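Local structure of B-type Cna protein (Enterococcus faecium, 6FWY) at residues A[75-78]-A[79-82]; A[98-101]-A[102-105]; A[109-113]-A[114-118]; A[130-133]-A[134-138]. The protein is of unknown function but is a cell-surface protein of the LPXTG-anchored kind whose thioester domain probably mediates covalent attachment to a host target. All coordinates share one frame; numbering follows the deposited sequence.

Interaction 1: A[75-78]-A[79-82]; sequences SDEF and YRMF
Four backbone bonds join 75-78 to 79-82 in an unbroken i to i+4 ladder, the first turns of helix 76-84: Tyr79 N, Arg80 N, Met81 N and Phe82 N donate to the carbonyls of Ser75, Asp76, Glu77 and Phe78. Ser75 is the N-cap, although its OG receives Glu77 N and Phe78 N only weakly, both at 3.4 Å. Among the side chains, Arg80 folds back over the first turn. Its chain bends at chi3 (-67°), which lays the guanidinium face over the backbone, with Asp76 O 3.7 Å above the plane near its centre. A charge pair is not formed directly: Asp76 OD2 and Arg80 NH1 stand 4.8 Å apart, and a water bridges them, donating to OD2 at 2.8 Å and accepting from NH1 at 3.0 Å; it sits at the guanidinium edge, in its plane. The same guanidinium also donates to the carbonyls of Ala148 and Asp153, which probably helps to fix its rotation, while the carboxylate of Glu77 turns to Lys149 in a salt bridge. On the apolar side Phe78 and Met81 run alongside each other, pointing the same way. Met81 CE reaches the ring edge of Phe78 at CD1, 4.0 Å away, and SD lies oblique to that ring in a Met-aromatic contact. CE also sits over one face of the Phe82 ring, offset toward the rim. Phe78 and Met81 meet helix 99-113 through Leu113, Val109 and Ser110, whereas Phe78 and Phe82 pack on strand 258-277 at Val259, and Tyr79, on another flank, touches Met261 of that strand.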
ATOM      1  N   SER A  75      -3.084   9.062  -1.679  1.00 34.50           N
ATOM      2  CA  SER A  75      -1.869   9.608  -1.074  1.00 34.87           C
ATOM      3  C   SER A  75      -1.403   8.811   0.157  1.00 34.21           C
ATOM      4  O   SER A  75      -2.116   7.951   0.665  1.00 33.89           O
ATOM      5  CB  SER A  75      -2.102  11.057  -0.676  1.00 34.63           C
ATOM      6  OG  SER A  75      -3.027  11.111   0.379  1.00 33.62           O
ATOM      7  N   ASP A  76      -0.209   9.127   0.649  1.00 35.00           N
ATOM      8  CA  ASP A  76       0.280   8.564   1.900  1.00 35.51           C
ATOM      9  C   ASP A  76      -0.661   8.852   3.079  1.00 35.27           C
ATOM     10  O   ASP A  76      -0.782   8.040   4.001  1.00 35.07           O
ATOM     11  CB  ASP A  76       1.699   9.066   2.193  1.00 36.85           C
ATOM     12  CG  ASP A  76       2.742   8.532   1.202  1.00 37.64           C
ATOM     13  OD1 ASP A  76       2.418   7.589   0.408  1.00 37.56           O
ATOM     14  OD2 ASP A  76       3.879   9.068   1.201  1.00 38.00           O
ATOM     15  N   GLU A  77      -1.335   9.992   3.048  1.00 35.30           N
ATOM     16  CA  GLU A  77      -2.308  10.342   4.093  1.00 35.13           C
ATOM     17  C   GLU A  77      -3.450   9.322   4.108  1.00 33.81           C
ATOM     18  O   GLU A  77      -3.818   8.829   5.165  1.00 33.50           O
ATOM     19  CB  GLU A  77      -2.854  11.773   3.908  1.00 35.26           C
ATOM     20  CG  GLU A  77      -1.782  12.865   3.956  1.00 37.06           C
ATOM     21  CD  GLU A  77      -2.364  14.279   3.883  1.00 37.87           C
ATOM     22  OE1 GLU A  77      -3.369  14.487   3.161  1.00 38.06           O
ATOM     23  OE2 GLU A  77      -1.829  15.199   4.564  1.00 39.24           O
ATOM     24  N   PHE A  78      -3.993   9.007   2.936  1.00 33.41           N
ATOM     25  CA  PHE A  78      -5.042   7.992   2.820  1.00 32.92           C
ATOM     26  C   PHE A  78      -4.530   6.588   3.189  1.00 33.17           C
ATOM     27  O   PHE A  78      -5.244   5.834   3.832  1.00 32.78           O
ATOM     28  CB  PHE A  78      -5.699   8.008   1.427  1.00 32.92           C
ATOM     29  CG  PHE A  78      -6.764   9.070   1.266  1.00 32.77           C
ATOM     30  CD1 PHE A  78      -8.035   8.878   1.799  1.00 32.38           C
ATOM     31  CD2 PHE A  78      -6.486  10.273   0.629  1.00 33.03           C
ATOM     32  CE1 PHE A  78      -9.014   9.875   1.700  1.00 32.07           C
ATOM     33  CE2 PHE A  78      -7.473  11.275   0.529  1.00 32.41           C
ATOM     34  CZ  PHE A  78      -8.739  11.068   1.040  1.00 31.88           C
ATOM     35  N   TYR A  79      -3.305   6.245   2.807  1.00 33.56           N
ATOM     36  CA  TYR A  79      -2.691   4.982   3.245  1.00 34.12           C
ATOM     37  C   TYR A  79      -2.738   4.879   4.750  1.00 34.63           C
ATOM     38  O   TYR A  79      -3.228   3.900   5.280  1.00 34.20           O
ATOM     39  CB  TYR A  79      -1.237   4.865   2.760  1.00 34.80           C
ATOM     40  CG  TYR A  79      -0.503   3.674   3.338  1.00 35.20           C
ATOM     41  CD1 TYR A  79      -0.740   2.376   2.869  1.00 35.95           C
ATOM     42  CD2 TYR A  79       0.429   3.840   4.362  1.00 36.13           C
ATOM     43  CE1 TYR A  79      -0.070   1.281   3.414  1.00 36.23           C
ATOM     44  CE2 TYR A  79       1.103   2.772   4.919  1.00 36.80           C
ATOM     45  CZ  TYR A  79       0.851   1.493   4.444  1.00 36.95           C
ATOM     46  OH  TYR A  79       1.519   0.439   4.979  1.00 37.80           O
ATOM     47  N   ARG A  80      -2.247   5.915   5.427  1.00 35.02           N
ATOM     48  CA  ARG A  80      -2.210   5.927   6.881  1.00 35.55           C
ATOM     49  C   ARG A  80      -3.589   5.935   7.526  1.00 34.69           C
ATOM     50  O   ARG A  80      -3.759   5.342   8.584  1.00 35.16           O
ATOM     51  CB  ARG A  80      -1.367   7.102   7.377  1.00 36.48           C
ATOM     52  CG  ARG A  80       0.124   6.869   7.189  1.00 37.63           C
ATOM     53  CD  ARG A  80       0.958   7.879   7.950  1.00 38.73           C
ATOM     54  NE  ARG A  80       0.811   9.229   7.407  1.00 38.81           N
ATOM     55  CZ  ARG A  80       1.495   9.747   6.386  1.00 39.28           C
ATOM     56  NH1 ARG A  80       2.437   9.049   5.733  1.00 39.58           N
ATOM     57  NH2 ARG A  80       1.232  11.010   6.024  1.00 39.18           N
ATOM     58  N   MET A  81      -4.571   6.573   6.892  1.00 33.87           N
ATOM     59  CA  MET A  81      -5.939   6.541   7.404  1.00 34.06           C
ATOM     60  C   MET A  81      -6.413   5.090   7.529  1.00 34.53           C
ATOM     61  O   MET A  81      -6.978   4.719   8.558  1.00 34.82           O
ATOM     62  CB  MET A  81      -6.895   7.333   6.507  1.00 33.21           C
ATOM     63  CG  MET A  81      -8.360   7.302   6.949  1.00 32.83           C
ATOM     64  SD  MET A  81      -9.473   7.898   5.657  1.00 33.05           S
ATOM     65  CE  MET A  81      -9.569   6.457   4.562  1.00 32.85           C
ATOM     66  N   PHE A  82      -6.193   4.292   6.483  1.00 34.16           N
ATOM     67  CA  PHE A  82      -6.535   2.879   6.525  1.00 34.82           C
ATOM     68  C   PHE A  82      -5.733   2.124   7.584  1.00 35.73           C
ATOM     69  O   PHE A  82      -6.309   1.439   8.393  1.00 36.98           O
ATOM     70  CB  PHE A  82      -6.361   2.218   5.155  1.00 34.75           C
ATOM     71  CG  PHE A  82      -7.457   2.544   4.180  1.00 34.47           C
ATOM     72  CD1 PHE A  82      -8.676   1.869   4.232  1.00 35.02           C
ATOM     73  CD2 PHE A  82      -7.272   3.499   3.198  1.00 33.83           C
ATOM     74  CE1 PHE A  82      -9.691   2.153   3.317  1.00 34.44           C
ATOM     75  CE2 PHE A  82      -8.280   3.800   2.293  1.00 33.80           C
ATOM     76  CZ  PHE A  82      -9.488   3.123   2.355  1.00 33.92           C
TER
HETATM   77  O   HOH W   1       4.396  10.087   3.773  1.00 35.22           O

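Interaction 2: A[98-101]-A[102-105]; sequences NDTE and AWYA
Thr100 and Trp103 meet because both first torsions send carbon away from their own backbone nitrogens: the methyl CG2 of Thr100 lies opposite its N (OG1 at chi1 -57°), as does CG of Trp103 (chi1 160°). The two side chains then slant across one another, and CG2 comes to 4.2 Å from Trp103 CE3, a loose touch. The six-membered part of the indole also turns an edge to the backbone, with Thr100 O 3.5 Å from CE3 and near the ring plane. Backbone bonds from Ala102, Trp103, Tyr104 and Ala105 back to residues 98-101 build the first turns of helix 99-113. Asn98 caps it: its OD1 receives Glu101 N at 2.9 Å in a straight bond (169°), and Thr100 N more weakly. Beyond the turn, Trp103 meets the Tyr51 ring and Val19, Ser39 and Gln41 of neighbouring strands, while Tyr104 OH donates to the carbonyl of Met37, in strand 32-44. Glu101 OE1 accepts from Gly97 N and pairs with Arg136. Chemically, then, amide and carboxylate oxygens take up N-H groups at the start of the helix, where such acceptors probably interact favourably with the positive end of the helix dipole, while the aromatic side chains face the sheet.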
ATOM      1  N   ASN A  98     -17.666   1.509  20.088  1.00 42.95           N
ATOM      2  CA  ASN A  98     -18.141   0.371  19.277  1.00 43.13           C
ATOM      3  C   ASN A  98     -17.644   0.524  17.830  1.00 41.48           C
ATOM      4  O   ASN A  98     -17.084   1.564  17.480  1.00 40.03           O
ATOM      5  CB  ASN A  98     -19.670   0.262  19.329  1.00 43.55           C
ATOM      6  CG  ASN A  98     -20.373   1.478  18.741  1.00 42.65           C
ATOM      7  OD1 ASN A  98     -20.183   1.830  17.579  1.00 42.02           O
ATOM      8  ND2 ASN A  98     -21.193   2.128  19.537  1.00 43.21           N
ATOM      9  N   ASP A  99     -17.870  -0.490  17.006  1.00 41.63           N
ATOM     10  CA  ASP A  99     -17.406  -0.501  15.606  1.00 40.77           C
ATOM     11  C   ASP A  99     -18.053   0.533  14.677  1.00 38.97           C
ATOM     12  O   ASP A  99     -17.424   0.940  13.694  1.00 37.03           O
ATOM     13  CB  ASP A  99     -17.564  -1.893  14.990  1.00 41.99           C
ATOM     14  CG  ASP A  99     -16.613  -2.918  15.609  1.00 44.07           C
ATOM     15  OD1 ASP A  99     -15.738  -2.528  16.423  1.00 45.40           O
ATOM     16  OD2 ASP A  99     -16.729  -4.122  15.310  1.00 46.06           O
ATOM     17  N   THR A 100     -19.289   0.943  14.974  1.00 38.80           N
ATOM     18  CA  THR A 100     -19.966   1.980  14.178  1.00 37.25           C
ATOM     19  C   THR A 100     -19.296   3.325  14.405  1.00 35.84           C
ATOM     20  O   THR A 100     -19.048   4.045  13.453  1.00 34.10           O
ATOM     21  CB  THR A 100     -21.457   2.108  14.504  1.00 37.77           C
ATOM     22  OG1 THR A 100     -22.090   0.858  14.317  1.00 38.44           O
ATOM     23  CG2 THR A 100     -22.131   3.109  13.567  1.00 36.87           C
ATOM     24  N   GLU A 101     -19.015   3.639  15.669  1.00 36.56           N
ATOM     25  CA  GLU A 101     -18.280   4.857  16.030  1.00 36.32           C
ATOM     26  C   GLU A 101     -16.870   4.870  15.432  1.00 35.79           C
ATOM     27  O   GLU A 101     -16.421   5.902  14.946  1.00 34.77           O
ATOM     28  CB  GLU A 101     -18.187   5.023  17.555  1.00 37.50           C
ATOM     29  CG  GLU A 101     -19.500   5.397  18.229  1.00 38.52           C
ATOM     30  CD  GLU A 101     -19.472   5.341  19.745  1.00 40.07           C
ATOM     31  OE1 GLU A 101     -18.366   5.364  20.352  1.00 40.57           O
ATOM     32  OE2 GLU A 101     -20.573   5.289  20.336  1.00 41.21           O
ATOM     33  N   ALA A 102     -16.182   3.728  15.490  1.00 36.19           N
ATOM     34  CA  ALA A 102     -14.820   3.614  14.935  1.00 35.96           C
ATOM     35  C   ALA A 102     -14.830   3.807  13.418  1.00 34.24           C
ATOM     36  O   ALA A 102     -14.046   4.578  12.880  1.00 33.86           O
ATOM     37  CB  ALA A 102     -14.184   2.281  15.318  1.00 37.00           C
ATOM     38  N   TRP A 103     -15.737   3.118  12.741  1.00 34.16           N
ATOM     39  CA  TRP A 103     -15.909   3.294  11.304  1.00 33.62           C
ATOM     40  C   TRP A 103     -16.242   4.747  10.925  1.00 33.77           C
ATOM     41  O   TRP A 103     -15.630   5.300  10.008  1.00 33.99           O
ATOM     42  CB  TRP A 103     -16.987   2.355  10.764  1.00 33.20           C
ATOM     43  CG  TRP A 103     -17.551   2.806   9.443  1.00 31.78           C
ATOM     44  CD1 TRP A 103     -16.922   2.831   8.235  1.00 31.04           C
ATOM     45  CD2 TRP A 103     -18.856   3.319   9.223  1.00 31.61           C
ATOM     46  NE1 TRP A 103     -17.760   3.328   7.273  1.00 30.84           N
ATOM     47  CE2 TRP A 103     -18.957   3.638   7.851  1.00 30.90           C
ATOM     48  CE3 TRP A 103     -19.953   3.565  10.062  1.00 32.67           C
ATOM     49  CZ2 TRP A 103     -20.121   4.174   7.283  1.00 31.39           C
ATOM     50  CZ3 TRP A 103     -21.108   4.098   9.507  1.00 32.47           C
ATOM     51  CH2 TRP A 103     -21.185   4.392   8.126  1.00 32.02           C
ATOM     52  N   TYR A 104     -17.196   5.365  11.621  1.00 33.98           N
ATOM     53  CA  TYR A 104     -17.600   6.739  11.289  1.00 33.49           C
ATOM     54  C   TYR A 104     -16.468   7.735  11.508  1.00 33.79           C
ATOM     55  O   TYR A 104     -16.270   8.658  10.700  1.00 33.13           O
ATOM     56  CB  TYR A 104     -18.844   7.161  12.078  1.00 33.53           C
ATOM     57  CG  TYR A 104     -19.416   8.480  11.626  1.00 33.02           C
ATOM     58  CD1 TYR A 104     -20.275   8.554  10.532  1.00 33.09           C
ATOM     59  CD2 TYR A 104     -19.105   9.651  12.297  1.00 33.04           C
ATOM     60  CE1 TYR A 104     -20.807   9.772  10.112  1.00 32.77           C
ATOM     61  CE2 TYR A 104     -19.636  10.870  11.890  1.00 32.82           C
ATOM     62  CZ  TYR A 104     -20.482  10.918  10.800  1.00 32.47           C
ATOM     63  OH  TYR A 104     -21.008  12.111  10.405  1.00 31.90           O
ATOM     64  N   ALA A 105     -15.742   7.567  12.612  1.00 34.96           N
ATOM     65  CA  ALA A 105     -14.531   8.358  12.890  1.00 34.59           C
ATOM     66  C   ALA A 105     -13.562   8.296  11.734  1.00 33.46           C
ATOM     67  O   ALA A 105     -13.001   9.310  11.350  1.00 33.24           O
ATOM     68  CB  ALA A 105     -13.836   7.865  14.155  1.00 36.10           C
TER

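Interaction 3: A[109-113]-A[114-118]; sequences VSWVL and AGNFK
Backbone bonds come first: Asn116 N reaches back to Trp111 O at 3.0 Å and Gly115 N to Val112 O at 2.9 Å, closing helix 99-113 in a Schellman motif. Gly115 N lies well above the carbonyl plane of Val112. The positive phi of Gly115, 86°, is one that glycine readily adopts. A water continues the polar link, donating to Val112 O at 2.8 Å and to Phe117 O at 2.6 Å, and so ties the outgoing chain to the last helical turn.

Apolar contacts centre on Phe117. Its chi1 of 43° places CG over the backbone, flanked by N and C, and the ring swings back to the helix, where CZ touches Trp111 CB at 3.6 Å and CE1 touches Val112 CG2 at 3.8 Å. The Phe117 and Val112 side chains cross at about a right angle.

The polar-aromatic contact is that of Asn116 OD1 with Trp111 CD1, 3.0 Å apart, the amide and indole planes turned 47° from each other. The Asn116 amide is held from outside as well: ND2 donates to Met53 O and OD1 accepts weakly from Ser55 N. At the helix terminus, therefore, Trp111 O is taken up by Asn116 N and Val112 O by both Gly115 N and the water, while the amide links this turn to the chain just after strand 49-52, which ends at Cys52.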
ATOM      1  N   VAL A 109     -12.397  11.348   8.948  1.00 31.41           N
ATOM      2  CA  VAL A 109     -11.033  11.569   8.433  1.00 31.61           C
ATOM      3  C   VAL A 109     -11.008  11.560   6.895  1.00 31.28           C
ATOM      4  O   VAL A 109     -10.462  12.476   6.277  1.00 31.25           O
ATOM      5  CB  VAL A 109     -10.023  10.527   8.977  1.00 31.95           C
ATOM      6  CG1 VAL A 109      -8.659  10.649   8.293  1.00 32.23           C
ATOM      7  CG2 VAL A 109      -9.880  10.703  10.471  1.00 32.52           C
ATOM      8  N   SER A 110     -11.606  10.552   6.289  1.00 29.75           N
ATOM      9  CA  SER A 110     -11.688  10.497   4.829  1.00 30.01           C
ATOM     10  C   SER A 110     -12.288  11.776   4.200  1.00 29.48           C
ATOM     11  O   SER A 110     -11.747  12.313   3.239  1.00 28.36           O
ATOM     12  CB  SER A 110     -12.491   9.272   4.378  1.00 29.58           C
ATOM     13  OG  SER A 110     -12.471   9.146   2.972  1.00 30.21           O
ATOM     14  N   TRP A 111     -13.402  12.244   4.755  1.00 29.59           N
ATOM     15  CA  TRP A 111     -14.074  13.439   4.242  1.00 30.20           C
ATOM     16  C   TRP A 111     -13.178  14.681   4.329  1.00 30.38           C
ATOM     17  O   TRP A 111     -13.110  15.460   3.394  1.00 31.16           O
ATOM     18  CB  TRP A 111     -15.397  13.692   4.971  1.00 29.99           C
ATOM     19  CG  TRP A 111     -16.576  12.836   4.531  1.00 30.27           C
ATOM     20  CD1 TRP A 111     -16.853  12.389   3.259  1.00 29.75           C
ATOM     21  CD2 TRP A 111     -17.652  12.381   5.351  1.00 29.97           C
ATOM     22  NE1 TRP A 111     -18.026  11.704   3.250  1.00 29.55           N
ATOM     23  CE2 TRP A 111     -18.537  11.668   4.514  1.00 30.24           C
ATOM     24  CE3 TRP A 111     -17.948  12.491   6.708  1.00 29.73           C
ATOM     25  CZ2 TRP A 111     -19.701  11.060   4.998  1.00 30.84           C
ATOM     26  CZ3 TRP A 111     -19.116  11.914   7.186  1.00 30.32           C
ATOM     27  CH2 TRP A 111     -19.970  11.203   6.345  1.00 31.10           C
ATOM     28  N   VAL A 112     -12.486  14.830   5.456  1.00 30.79           N
ATOM     29  CA  VAL A 112     -11.564  15.946   5.682  1.00 31.18           C
ATOM     30  C   VAL A 112     -10.357  15.856   4.756  1.00 31.32           C
ATOM     31  O   VAL A 112     -10.026  16.816   4.090  1.00 30.96           O
ATOM     32  CB  VAL A 112     -11.130  16.015   7.158  1.00 31.72           C
ATOM     33  CG1 VAL A 112     -10.047  17.078   7.376  1.00 32.82           C
ATOM     34  CG2 VAL A 112     -12.344  16.321   8.032  1.00 31.62           C
ATOM     35  N   LEU A 113      -9.730  14.688   4.674  1.00 31.33           N
ATOM     36  CA  LEU A 113      -8.589  14.478   3.764  1.00 31.72           C
ATOM     37  C   LEU A 113      -8.937  14.744   2.315  1.00 31.80           C
ATOM     38  O   LEU A 113      -8.120  15.258   1.577  1.00 33.07           O
ATOM     39  CB  LEU A 113      -7.999  13.057   3.901  1.00 31.37           C
ATOM     40  CG  LEU A 113      -7.300  12.657   5.204  1.00 31.72           C
ATOM     41  CD1 LEU A 113      -6.731  11.242   5.080  1.00 31.97           C
ATOM     42  CD2 LEU A 113      -6.184  13.633   5.551  1.00 32.81           C
ATOM     43  N   ALA A 114     -10.151  14.395   1.913  1.00 31.79           N
ATOM     44  CA  ALA A 114     -10.624  14.635   0.544  1.00 32.22           C
ATOM     45  C   ALA A 114     -11.028  16.098   0.286  1.00 32.16           C
ATOM     46  O   ALA A 114     -11.343  16.465  -0.828  1.00 32.25           O
ATOM     47  CB  ALA A 114     -11.773  13.697   0.206  1.00 31.52           C
ATOM     48  N   GLY A 115     -11.023  16.923   1.323  1.00 32.64           N
ATOM     49  CA  GLY A 115     -11.254  18.360   1.185  1.00 32.91           C
ATOM     50  C   GLY A 115     -12.721  18.782   1.205  1.00 32.08           C
ATOM     51  O   GLY A 115     -13.041  19.877   0.769  1.00 32.32           O
ATOM     52  N   ASN A 116     -13.605  17.932   1.714  1.00 31.08           N
ATOM     53  CA  ASN A 116     -15.037  18.215   1.706  1.00 31.17           C
ATOM     54  C   ASN A 116     -15.405  19.389   2.667  1.00 31.62           C
ATOM     55  O   ASN A 116     -16.314  20.157   2.400  1.00 29.85           O
ATOM     56  CB  ASN A 116     -15.822  16.991   2.122  1.00 30.91           C
ATOM     57  CG  ASN A 116     -15.691  15.838   1.151  1.00 31.34           C
ATOM     58  OD1 ASN A 116     -16.024  14.756   1.538  1.00 32.21           O
ATOM     59  ND2 ASN A 116     -15.035  16.001   0.017  1.00 31.67           N
ATOM     60  N   PHE A 117     -14.689  19.433   3.789  1.00 31.20           N
ATOM     61  CA  PHE A 117     -14.737  20.487   4.759  1.00 32.49           C
ATOM     62  C   PHE A 117     -13.479  20.456   5.638  1.00 32.98           C
ATOM     63  O   PHE A 117     -12.764  19.432   5.733  1.00 32.43           O
ATOM     64  CB  PHE A 117     -15.995  20.375   5.622  1.00 31.72           C
ATOM     65  CG  PHE A 117     -16.311  18.977   6.065  1.00 30.86           C
ATOM     66  CD1 PHE A 117     -15.737  18.436   7.211  1.00 30.28           C
ATOM     67  CD2 PHE A 117     -17.199  18.189   5.320  1.00 30.60           C
ATOM     68  CE1 PHE A 117     -16.043  17.142   7.607  1.00 30.06           C
ATOM     69  CE2 PHE A 117     -17.533  16.915   5.726  1.00 29.30           C
ATOM     70  CZ  PHE A 117     -16.944  16.394   6.874  1.00 28.97           C
ATOM     71  N   LYS A 118     -13.226  21.605   6.260  1.00 33.87           N
ATOM     72  CA  LYS A 118     -12.135  21.771   7.217  1.00 34.16           C
ATOM     73  C   LYS A 118     -12.584  21.309   8.606  1.00 33.35           C
ATOM     74  O   LYS A 118     -13.798  21.206   8.876  1.00 31.85           O
ATOM     75  CB  LYS A 118     -11.711  23.252   7.267  1.00 35.93           C
ATOM     76  CG  LYS A 118     -11.131  23.760   5.944  1.00 37.02           C
ATOM     77  CD  LYS A 118     -10.682  25.232   6.052  1.00 37.51           C
ATOM     78  CE  LYS A 118     -11.859  26.123   5.742  1.00 38.15           C
ATOM     79  NZ  LYS A 118     -11.665  27.578   6.040  1.00 39.66           N
TER
HETATM   80  O   HOH W   2     -10.362  19.572   4.641  1.00 31.75           O

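Interaction 4: A[130-133]-A[134-138]; sequences TAAE and TARVK
Glu133 lies against Arg136 at the start of helix 131-150, where the same glutamate also forms a capping box with Thr130. The Glu133 and Arg136 side chains pass at a slant, their carboxylate and guanidinium planes 64° apart. What touches is the aliphatic part of Glu133 and not its charge: OE2 is 4.8 Å from NH2. The Arg136 chain bends at chi3 (-62°) and brings one guanidinium face over the backbone of the first turn, where Ala132 O lies 3.8 Å above the plane and Glu133 CA 3.6 Å above it, both offset toward the rim. The main polar partner of Arg136 is Glu101 of helix 99-113.

Within the box each residue's side chain takes the other's backbone N-H: Thr130 OG1 accepts from Glu133 N at 3.2 Å, and Glu133 OE1 accepts from Thr130 N at 2.9 Å with its anti lone pair, the one away from OE2. Both bonds are fairly straight. In Glu133, CG lies beside the backbone N and opposite the carbonyl carbon, and the extended chain beyond it therefore runs toward the N-terminus and delivers the carboxylate to the N-cap. Backbone bonds from Thr134, Ala135, Arg136 and Val137 to residues 130-133 complete the turn. Towards the rest of the domain, Thr134 OG1 bonds the carbonyl of Tyr24, and Val137 packs on Glu101 and Tyr104. The closest side-chain touch between Glu133 and Arg136 is CG of the glutamate against NH2 of the arginine, at 3.4 Å.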
ATOM      1  N   THR A 130     -25.649  11.075  22.212  1.00 40.21           N
ATOM      2  CA  THR A 130     -25.259  11.744  23.462  1.00 40.50           C
ATOM      3  C   THR A 130     -23.890  12.410  23.257  1.00 40.33           C
ATOM      4  O   THR A 130     -23.160  12.088  22.305  1.00 39.99           O
ATOM      5  CB  THR A 130     -25.165  10.765  24.650  1.00 41.82           C
ATOM      6  OG1 THR A 130     -24.132   9.807  24.401  1.00 41.80           O
ATOM      7  CG2 THR A 130     -26.497  10.039  24.888  1.00 42.61           C
ATOM      8  N   ALA A 131     -23.564  13.335  24.155  1.00 40.78           N
ATOM      9  CA  ALA A 131     -22.267  13.979  24.160  1.00 40.33           C
ATOM     10  C   ALA A 131     -21.118  12.987  24.328  1.00 40.62           C
ATOM     11  O   ALA A 131     -20.058  13.184  23.743  1.00 40.18           O
ATOM     12  CB  ALA A 131     -22.211  15.029  25.255  1.00 40.91           C
ATOM     13  N   ALA A 132     -21.323  11.932  25.116  1.00 42.25           N
ATOM     14  CA  ALA A 132     -20.291  10.900  25.343  1.00 42.63           C
ATOM     15  C   ALA A 132     -20.013  10.085  24.083  1.00 42.06           C
ATOM     16  O   ALA A 132     -18.848   9.795  23.780  1.00 42.42           O
ATOM     17  CB  ALA A 132     -20.668   9.993  26.508  1.00 44.34           C
ATOM     18  N   GLU A 133     -21.072   9.745  23.334  1.00 41.49           N
ATOM     19  CA  GLU A 133     -20.926   9.076  22.024  1.00 40.53           C
ATOM     20  C   GLU A 133     -20.090   9.924  21.059  1.00 38.92           C
ATOM     21  O   GLU A 133     -19.099   9.475  20.497  1.00 37.19           O
ATOM     22  CB  GLU A 133     -22.294   8.780  21.393  1.00 40.70           C
ATOM     23  CG  GLU A 133     -23.060   7.637  22.051  1.00 42.80           C
ATOM     24  CD  GLU A 133     -24.419   7.381  21.399  1.00 43.39           C
ATOM     25  OE1 GLU A 133     -25.256   8.313  21.301  1.00 43.70           O
ATOM     26  OE2 GLU A 133     -24.669   6.233  21.000  1.00 44.61           O
ATOM     27  N   THR A 134     -20.501  11.188  20.902  1.00 38.13           N
ATOM     28  CA  THR A 134     -19.825  12.101  19.996  1.00 36.33           C
ATOM     29  C   THR A 134     -18.365  12.313  20.429  1.00 37.09           C
ATOM     30  O   THR A 134     -17.483  12.336  19.574  1.00 36.38           O
ATOM     31  CB  THR A 134     -20.624  13.419  19.879  1.00 36.01           C
ATOM     32  OG1 THR A 134     -21.855  13.133  19.197  1.00 34.99           O
ATOM     33  CG2 THR A 134     -19.846  14.519  19.143  1.00 34.74           C
ATOM     34  N   ALA A 135     -18.120  12.432  21.739  1.00 37.78           N
ATOM     35  CA  ALA A 135     -16.764  12.624  22.273  1.00 38.68           C
ATOM     36  C   ALA A 135     -15.814  11.429  22.017  1.00 38.84           C
ATOM     37  O   ALA A 135     -14.622  11.626  21.753  1.00 38.88           O
ATOM     38  CB  ALA A 135     -16.823  12.948  23.765  1.00 40.05           C
ATOM     39  N   ARG A 136     -16.331  10.207  22.107  1.00 38.90           N
ATOM     40  CA  ARG A 136     -15.557   9.023  21.700  1.00 39.33           C
ATOM     41  C   ARG A 136     -15.203   9.096  20.211  1.00 37.68           C
ATOM     42  O   ARG A 136     -14.062   8.856  19.828  1.00 36.74           O
ATOM     43  CB  ARG A 136     -16.322   7.734  22.005  1.00 40.10           C
ATOM     44  CG  ARG A 136     -16.370   7.385  23.482  1.00 41.98           C
ATOM     45  CD  ARG A 136     -16.862   5.970  23.706  1.00 43.18           C
ATOM     46  NE  ARG A 136     -18.232   5.785  23.224  1.00 43.03           N
ATOM     47  CZ  ARG A 136     -19.342   5.919  23.959  1.00 43.33           C
ATOM     48  NH1 ARG A 136     -19.285   6.260  25.241  1.00 44.45           N
ATOM     49  NH2 ARG A 136     -20.534   5.725  23.392  1.00 42.65           N
ATOM     50  N   VAL A 137     -16.180   9.477  19.388  1.00 36.75           N
ATOM     51  CA  VAL A 137     -15.930   9.696  17.959  1.00 36.18           C
ATOM     52  C   VAL A 137     -14.864  10.781  17.715  1.00 35.78           C
ATOM     53  O   VAL A 137     -13.942  10.584  16.903  1.00 34.22           O
ATOM     54  CB  VAL A 137     -17.238  10.001  17.186  1.00 35.55           C
ATOM     55  CG1 VAL A 137     -16.958  10.438  15.755  1.00 34.58           C
ATOM     56  CG2 VAL A 137     -18.131   8.780  17.188  1.00 36.19           C
ATOM     57  N   LYS A 138     -14.980  11.901  18.436  1.00 35.80           N
ATOM     58  CA  LYS A 138     -13.990  12.977  18.357  1.00 35.90           C
ATOM     59  C   LYS A 138     -12.564  12.507  18.724  1.00 36.59           C
ATOM     60  O   LYS A 138     -11.600  12.830  18.037  1.00 36.08           O
ATOM     61  CB  LYS A 138     -14.402  14.127  19.276  1.00 36.71           C
ATOM     62  CG  LYS A 138     -13.551  15.365  19.125  1.00 36.86           C
ATOM     63  CD  LYS A 138     -14.098  16.544  19.922  1.00 37.49           C
ATOM     64  CE  LYS A 138     -13.280  17.766  19.579  1.00 37.77           C
ATOM     65  NZ  LYS A 138     -13.441  18.834  20.595  1.00 39.42           N
TER

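Interactions 2 and 3 lie at the start and end of one helix, 99-113, whereas interactions 1 and 4 open helices 76-84 and 131-150, which pack on it. Interaction 2 is the most buried; interaction 4, with more exposed residues, is the nearest to a surface contact. Interactions 1, 2 and 4 are N-terminal starts with serine, asparagine and threonine caps, but only interaction 4 has a reciprocal box; interaction 3 is a Schellman C-terminal end with Gly115. Interactions 1 and 3 meet through apolar packing, as in Phe78 CZ to Leu113 CB at 3.6 Å. Interactions 2 and 4 are joined by a salt bridge and by packing, such as Glu101 CB on Val137 CG2.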